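Local coordinates for protein Xyn30D (Paenibacillus barcinonensis, PDB 4QB6) that binds glucuronic acid-bearing xylan fragments through this family 35 carbohydrate-binding module, the attached non-catalytic domain of a glucuronoxylan-specific xylanase, at residues A[53-57]-A[58-62]; A[95-99]-A[100-104]. All coordinates share one frame; numbering follows the deposited sequence. Where two conformers were deposited one is given.

Overall arrangement
The two contacts are local, each made within a single run of chain, and both belong to the one carbohydrate-binding module. Contact 1 comes first: residues 53-62 leave strand 51-54 and loop toward strand 65-68. Contact 2, residues 95-104, carries the chain from strand 87-96 in the four-stranded sheet to strand 102-108 in the five-stranded one. Their centres lie about 16 Å apart and their nearest atoms about 6 Å, so they do not touch; what joins them is the glucuronic acid. Y57 of contact 1 hydrogen-bonds the sugar's O2 hydroxyl and R102 of contact 2 the sugar's carboxylate, so two loops at the same end of the beta sandwich share one sugar.

Contact 1 of 2, residues A[53-57]-A[58-62]; sequences VETLY and PGYTG. With CA (calcium ion), chain D; GCU (alpha-D-glucopyranuronic acid), chain B.
T55, just past the end of strand 51-54, lies against the phenol end of Y60: its CB is 3.6 Å from Y60 OH, and the CG2 methyl sits almost as near, so the two side chains meet by van der Waals contact at the hydroxyl. L56 CB points away from 58-62, and its CG lies over the centre of the neighbouring Y57 ring, 4.1 Å above the plane. Y57 then works in two directions. Its carbonyl O points at the edge of the Y60 ring, in the ring plane and 3.2 Å from CD2; this buried oxygen has no hydrogen-bonding partner and rests on an aromatic C-H edge instead. Y60 can present that edge because its CG stands between its own backbone N and carbonyl carbon (chi1 54°), which sends the ring back over the preceding turn. The Y57 ring leads away from the turn, stacks with W125, and hydrogen-bonds through OH to O2 of the glucuronic acid (2.9 Å), which lies at the ring edge. Behind it, Y57 CB packs on P58 CD at 3.8 Å. G59 turns the chain with a phi of 109°, where a side chain would jam against the carbonyl O of P58. Beyond Y60, T61 O binds a calcium ion at 2.4 Å, together with E41, E43, G64 and D157. One short loop thus links the sugar pocket to a calcium site of the kind found in family 6 and family 35 carbohydrate-binding beta sandwiches.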
loop_
_atom_site.group_PDB
_atom_site.type_symbol
_atom_site.label_atom_id
_atom_site.label_comp_id
_atom_site.label_asym_id
_atom_site.label_seq_id
_atom_site.Cartn_x
_atom_site.Cartn_y
_atom_site.Cartn_z
ATOM N N VAL A 53 6.492 -4.667 -10.824
ATOM C CA VAL A 53 7.446 -3.669 -10.410
ATOM C C VAL A 53 7.881 -2.840 -11.608
ATOM O O VAL A 53 8.201 -3.401 -12.676
ATOM C CB VAL A 53 8.678 -4.328 -9.749
ATOM C CG1 VAL A 53 9.707 -3.278 -9.356
ATOM C CG2 VAL A 53 8.247 -5.106 -8.527
ATOM N N GLU A 54 7.926 -1.523 -11.433
ATOM C CA GLU A 54 8.379 -0.636 -12.478
ATOM C C GLU A 54 9.197 0.492 -11.933
ATOM O O GLU A 54 9.322 0.699 -10.709
ATOM C CB GLU A 54 7.199 -0.102 -13.284
ATOM C CG GLU A 54 6.516 -1.223 -14.077
ATOM C CD GLU A 54 5.332 -0.770 -14.889
ATOM O OE1 GLU A 54 4.716 0.239 -14.468
ATOM O OE2 GLU A 54 5.014 -1.472 -15.909
ATOM N N THR A 55 9.795 1.206 -12.883
ATOM C CA THR A 55 10.717 2.293 -12.560
ATOM C C THR A 55 10.542 3.462 -13.525
ATOM O O THR A 55 11.381 4.364 -13.562
ATOM C CB THR A 55 12.169 1.817 -12.618
ATOM O OG1 THR A 55 12.442 1.327 -13.941
ATOM C CG2 THR A 55 12.456 0.741 -11.580
ATOM N N LEU A 56 9.448 3.506 -14.265
ATOM C CA LEU A 56 9.273 4.493 -15.340
ATOM C C LEU A 56 9.251 5.911 -14.793
ATOM O O LEU A 56 9.886 6.820 -15.352
ATOM C CB LEU A 56 7.972 4.194 -16.091
ATOM C CG LEU A 56 7.558 5.155 -17.199
ATOM C CD1 LEU A 56 8.636 5.195 -18.277
ATOM C CD2 LEU A 56 6.212 4.726 -17.764
ATOM N N TYR A 57 8.473 6.156 -13.751
ATOM C CA TYR A 57 8.310 7.512 -13.182
ATOM C C TYR A 57 9.285 7.688 -12.043
ATOM O O TYR A 57 9.384 6.845 -11.150
ATOM C CB TYR A 57 6.879 7.736 -12.706
ATOM C CG TYR A 57 5.931 7.686 -13.846
ATOM C CD1 TYR A 57 5.928 8.683 -14.808
ATOM C CD2 TYR A 57 5.094 6.594 -14.030
ATOM C CE1 TYR A 57 5.073 8.615 -15.910
ATOM C CE2 TYR A 57 4.255 6.527 -15.113
ATOM C CZ TYR A 57 4.271 7.515 -16.048
ATOM O OH TYR A 57 3.392 7.420 -17.125
ATOM N N PRO A 58 10.045 8.784 -12.048
ATOM C CA PRO A 58 11.065 9.012 -11.049
ATOM C C PRO A 58 10.478 9.430 -9.695
ATOM O O PRO A 58 9.345 9.876 -9.613
ATOM C CB PRO A 58 11.892 10.137 -11.674
ATOM C CG PRO A 58 10.928 10.871 -12.481
ATOM C CD PRO A 58 10.023 9.834 -13.074
ATOM N N GLY A 59 11.285 9.260 -8.656
ATOM C CA GLY A 59 10.968 9.765 -7.344
ATOM C C GLY A 59 10.602 8.743 -6.300
ATOM O O GLY A 59 10.372 9.096 -5.156
ATOM N N TYR A 60 10.531 7.473 -6.716
ATOM C CA TYR A 60 10.279 6.363 -5.807
ATOM C C TYR A 60 11.458 6.131 -4.881
ATOM O O TYR A 60 12.605 6.481 -5.182
ATOM C CB TYR A 60 9.970 5.085 -6.612
ATOM C CG TYR A 60 11.041 4.754 -7.629
ATOM C CD1 TYR A 60 12.201 4.100 -7.242
ATOM C CD2 TYR A 60 10.924 5.133 -8.960
ATOM C CE1 TYR A 60 13.214 3.809 -8.149
ATOM C CE2 TYR A 60 11.944 4.861 -9.881
ATOM C CZ TYR A 60 13.058 4.184 -9.456
ATOM O OH TYR A 60 14.084 3.907 -10.362
ATOM N N THR A 61 11.171 5.425 -3.802
ATOM C CA THR A 61 12.123 5.022 -2.771
ATOM C C THR A 61 12.479 3.570 -3.118
ATOM O O THR A 61 11.681 2.848 -3.737
ATOM C CB THR A 61 11.460 5.112 -1.363
ATOM O OG1 THR A 61 11.136 6.468 -1.030
ATOM C CG2 THR A 61 12.325 4.590 -0.264
ATOM N N GLY A 62 13.663 3.107 -2.735
ATOM C CA GLY A 62 14.059 1.751 -3.037
ATOM C C GLY A 62 14.340 1.514 -4.491
ATOM O O GLY A 62 14.773 2.413 -5.196
HETATM CA CA CA D . 9.632 1.693 -3.602
HETATM C C1 GCU B . -0.159 4.662 -17.115
HETATM C C2 GCU B . 1.078 4.724 -16.256
HETATM C C3 GCU B . 1.106 3.617 -15.225
HETATM C C4 GCU B . -0.261 3.615 -14.421
HETATM C C5 GCU B . -1.397 3.472 -15.415
HETATM C C6 GCU B . -2.725 3.458 -14.778
HETATM O O2 GCU B . 2.262 4.752 -17.094
HETATM O O3 GCU B . 2.168 3.719 -14.282
HETATM O O4 GCU B . -0.277 2.448 -13.571
HETATM O O5 GCU B . -1.300 4.600 -16.261
HETATM O O6A GCU B . -2.957 2.611 -13.904
HETATM O O6B GCU B . -3.575 4.272 -15.117
#

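Contact 2 of 2, residues A[95-99]-A[100-104]; sequences YALES and GTRNL. With GCU (alpha-D-glucopyranuronic acid), chain B.
L97 sends one methyl onto the tail of R102 and the other onto the backbone of the turn. CD1 lies over one face of the guanidinium, 3.5 Å from R102 NE, and also touches CD of the same side chain; CD2 comes within 3.3 Å of G100 O. With L97 CG opposite its backbone N (chi1 177°), the side chain heads for the inside of the loop, and chi2 then turns one methyl to R102 and the other to G100 O. The two side chains pass at a slant, the leucine methyl against one face near NE and the arginine running onward to the sugar. R102 starts with CG beside its backbone N (chi1 -60°) and is then stretched straight from CG to NE, a shape that carries the guanidinium well clear of strand 102-108. This stretch of chain is the crossing from one sheet of the beta sandwich to the other, and R102, at its far foot, belongs to the pocket for the glycan along with Y57, N67, W125, E152 and N155. The guanidinium meets the glucuronic acid carboxylate with two nitrogens: NH1 donates to O6A over 2.8 Å, nearly straight at 172°, and NH2 donates to O6B over 2.9 Å. C6 lies in the guanidinium plane, so the carboxylate sits at the guanidinium edge, somewhat twisted out of that plane. NE is used too: it donates to a water 2.9 Å away, which in turn donates to S99 O, while NH1 has a further acceptor in G153 O. A leucine in place of R102 would probably leave the sugar carboxylate without its two-pronged, charged partner and the bridging water with no NE to hold it. G100 has a positive phi, and a CB there would collide with S99 O.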
loop_
_atom_site.group_PDB
_atom_site.type_symbol
_atom_site.label_atom_id
_atom_site.label_comp_id
_atom_site.label_asym_id
_atom_site.label_seq_id
_atom_site.Cartn_x
_atom_site.Cartn_y
_atom_site.Cartn_z
ATOM N N TYR A 95 2.457 7.038 -2.645
ATOM C CA TYR A 95 1.842 6.599 -3.901
ATOM C C TYR A 95 1.724 7.721 -4.887
ATOM O O TYR A 95 1.791 8.894 -4.499
ATOM C CB TYR A 95 0.434 6.001 -3.623
ATOM C CG TYR A 95 -0.616 7.042 -3.309
ATOM C CD1 TYR A 95 -0.767 7.573 -2.030
ATOM C CD2 TYR A 95 -1.457 7.523 -4.301
ATOM C CE1 TYR A 95 -1.712 8.543 -1.770
ATOM C CE2 TYR A 95 -2.405 8.482 -4.037
ATOM C CZ TYR A 95 -2.511 9.002 -2.784
ATOM O OH TYR A 95 -3.478 9.971 -2.494
ATOM N N ALA A 96 1.494 7.386 -6.149
ATOM C CA ALA A 96 1.260 8.390 -7.181
ATOM C C ALA A 96 0.012 8.023 -7.918
ATOM O O ALA A 96 -0.281 6.844 -8.146
ATOM C CB ALA A 96 2.455 8.478 -8.113
ATOM N N LEU A 97 -0.751 9.023 -8.310
ATOM C CA LEU A 97 -2.013 8.807 -9.032
ATOM C C LEU A 97 -2.301 10.045 -9.866
ATOM O O LEU A 97 -2.651 11.081 -9.296
ATOM C CB LEU A 97 -3.139 8.495 -8.034
ATOM C CG LEU A 97 -4.538 8.310 -8.605
ATOM C CD1 LEU A 97 -4.565 7.344 -9.770
ATOM C CD2 LEU A 97 -5.470 7.840 -7.498
ATOM N N GLU A 98 -2.206 9.948 -11.188
ATOM C CA GLU A 98 -2.317 11.176 -11.984
ATOM C C GLU A 98 -3.648 11.883 -11.839
ATOM O O GLU A 98 -3.676 13.085 -11.588
ATOM C CB GLU A 98 -2.050 10.844 -13.427
ATOM C CG GLU A 98 -2.190 11.993 -14.441
ATOM C CD GLU A 98 -1.926 11.494 -15.864
ATOM O OE1 GLU A 98 -2.788 10.820 -16.474
ATOM O OE2 GLU A 98 -0.821 11.731 -16.378
ATOM N N SER A 99 -4.744 11.151 -11.962
ATOM C CA SER A 99 -6.067 11.754 -11.842
ATOM C C SER A 99 -7.056 10.752 -11.302
ATOM O O SER A 99 -6.866 9.537 -11.384
ATOM C CB SER A 99 -6.574 12.286 -13.184
ATOM O OG SER A 99 -6.812 11.217 -14.077
ATOM N N GLY A 100 -8.117 11.283 -10.738
ATOM C CA GLY A 100 -9.207 10.454 -10.225
ATOM C C GLY A 100 -8.913 9.846 -8.881
ATOM O O GLY A 100 -7.788 9.972 -8.366
ATOM N N THR A 101 -9.901 9.163 -8.338
ATOM C CA THR A 101 -9.809 8.447 -7.081
ATOM C C THR A 101 -9.884 6.980 -7.382
ATOM O O THR A 101 -10.718 6.550 -8.162
ATOM C CB THR A 101 -10.926 8.851 -6.125
ATOM O OG1 THR A 101 -10.729 10.239 -5.804
ATOM C CG2 THR A 101 -10.921 8.036 -4.851
ATOM N N ARG A 102 -9.022 6.183 -6.749
ATOM C CA ARG A 102 -9.026 4.734 -6.904
ATOM C C ARG A 102 -9.147 4.112 -5.547
ATOM O O ARG A 102 -8.495 4.572 -4.593
ATOM C CB ARG A 102 -7.794 4.254 -7.650
ATOM C CG ARG A 102 -7.679 4.852 -9.046
ATOM C CD ARG A 102 -6.530 4.303 -9.858
ATOM N NE ARG A 102 -6.527 4.862 -11.199
ATOM C CZ ARG A 102 -5.695 4.493 -12.160
ATOM N NH1 ARG A 102 -4.795 3.573 -11.955
ATOM N NH2 ARG A 102 -5.771 5.031 -13.371
ATOM N N ASN A 103 -9.970 3.082 -5.437
ATOM C CA ASN A 103 -10.301 2.481 -4.142
ATOM C C ASN A 103 -9.634 1.148 -3.968
ATOM O O ASN A 103 -9.484 0.391 -4.924
ATOM C CB ASN A 103 -11.814 2.344 -4.001
ATOM C CG ASN A 103 -12.547 3.583 -4.455
ATOM O OD1 ASN A 103 -13.380 3.509 -5.365
ATOM N ND2 ASN A 103 -12.236 4.734 -3.873
ATOM N N LEU A 104 -9.203 0.865 -2.750
ATOM C CA LEU A 104 -8.587 -0.435 -2.444
ATOM C C LEU A 104 -9.226 -1.074 -1.238
ATOM O O LEU A 104 -9.475 -0.382 -0.230
ATOM C CB LEU A 104 -7.076 -0.332 -2.181
ATOM C CG LEU A 104 -6.204 0.325 -3.237
ATOM C CD1 LEU A 104 -4.758 0.389 -2.802
ATOM C CD2 LEU A 104 -6.269 -0.438 -4.551
HETATM C C1 GCU B . -0.159 4.662 -17.115
HETATM C C2 GCU B . 1.078 4.724 -16.256
HETATM C C3 GCU B . 1.106 3.617 -15.225
HETATM C C4 GCU B . -0.261 3.615 -14.421
HETATM C C5 GCU B . -1.397 3.472 -15.415
HETATM C C6 GCU B . -2.725 3.458 -14.778
HETATM O O2 GCU B . 2.262 4.752 -17.094
HETATM O O3 GCU B . 2.168 3.719 -14.282
HETATM O O4 GCU B . -0.277 2.448 -13.571
HETATM O O5 GCU B . -1.300 4.600 -16.261
HETATM O O6A GCU B . -2.957 2.611 -13.904
HETATM O O6B GCU B . -3.575 4.272 -15.117
HETATM O O HOH W 1 -8.185 7.116 -11.752
#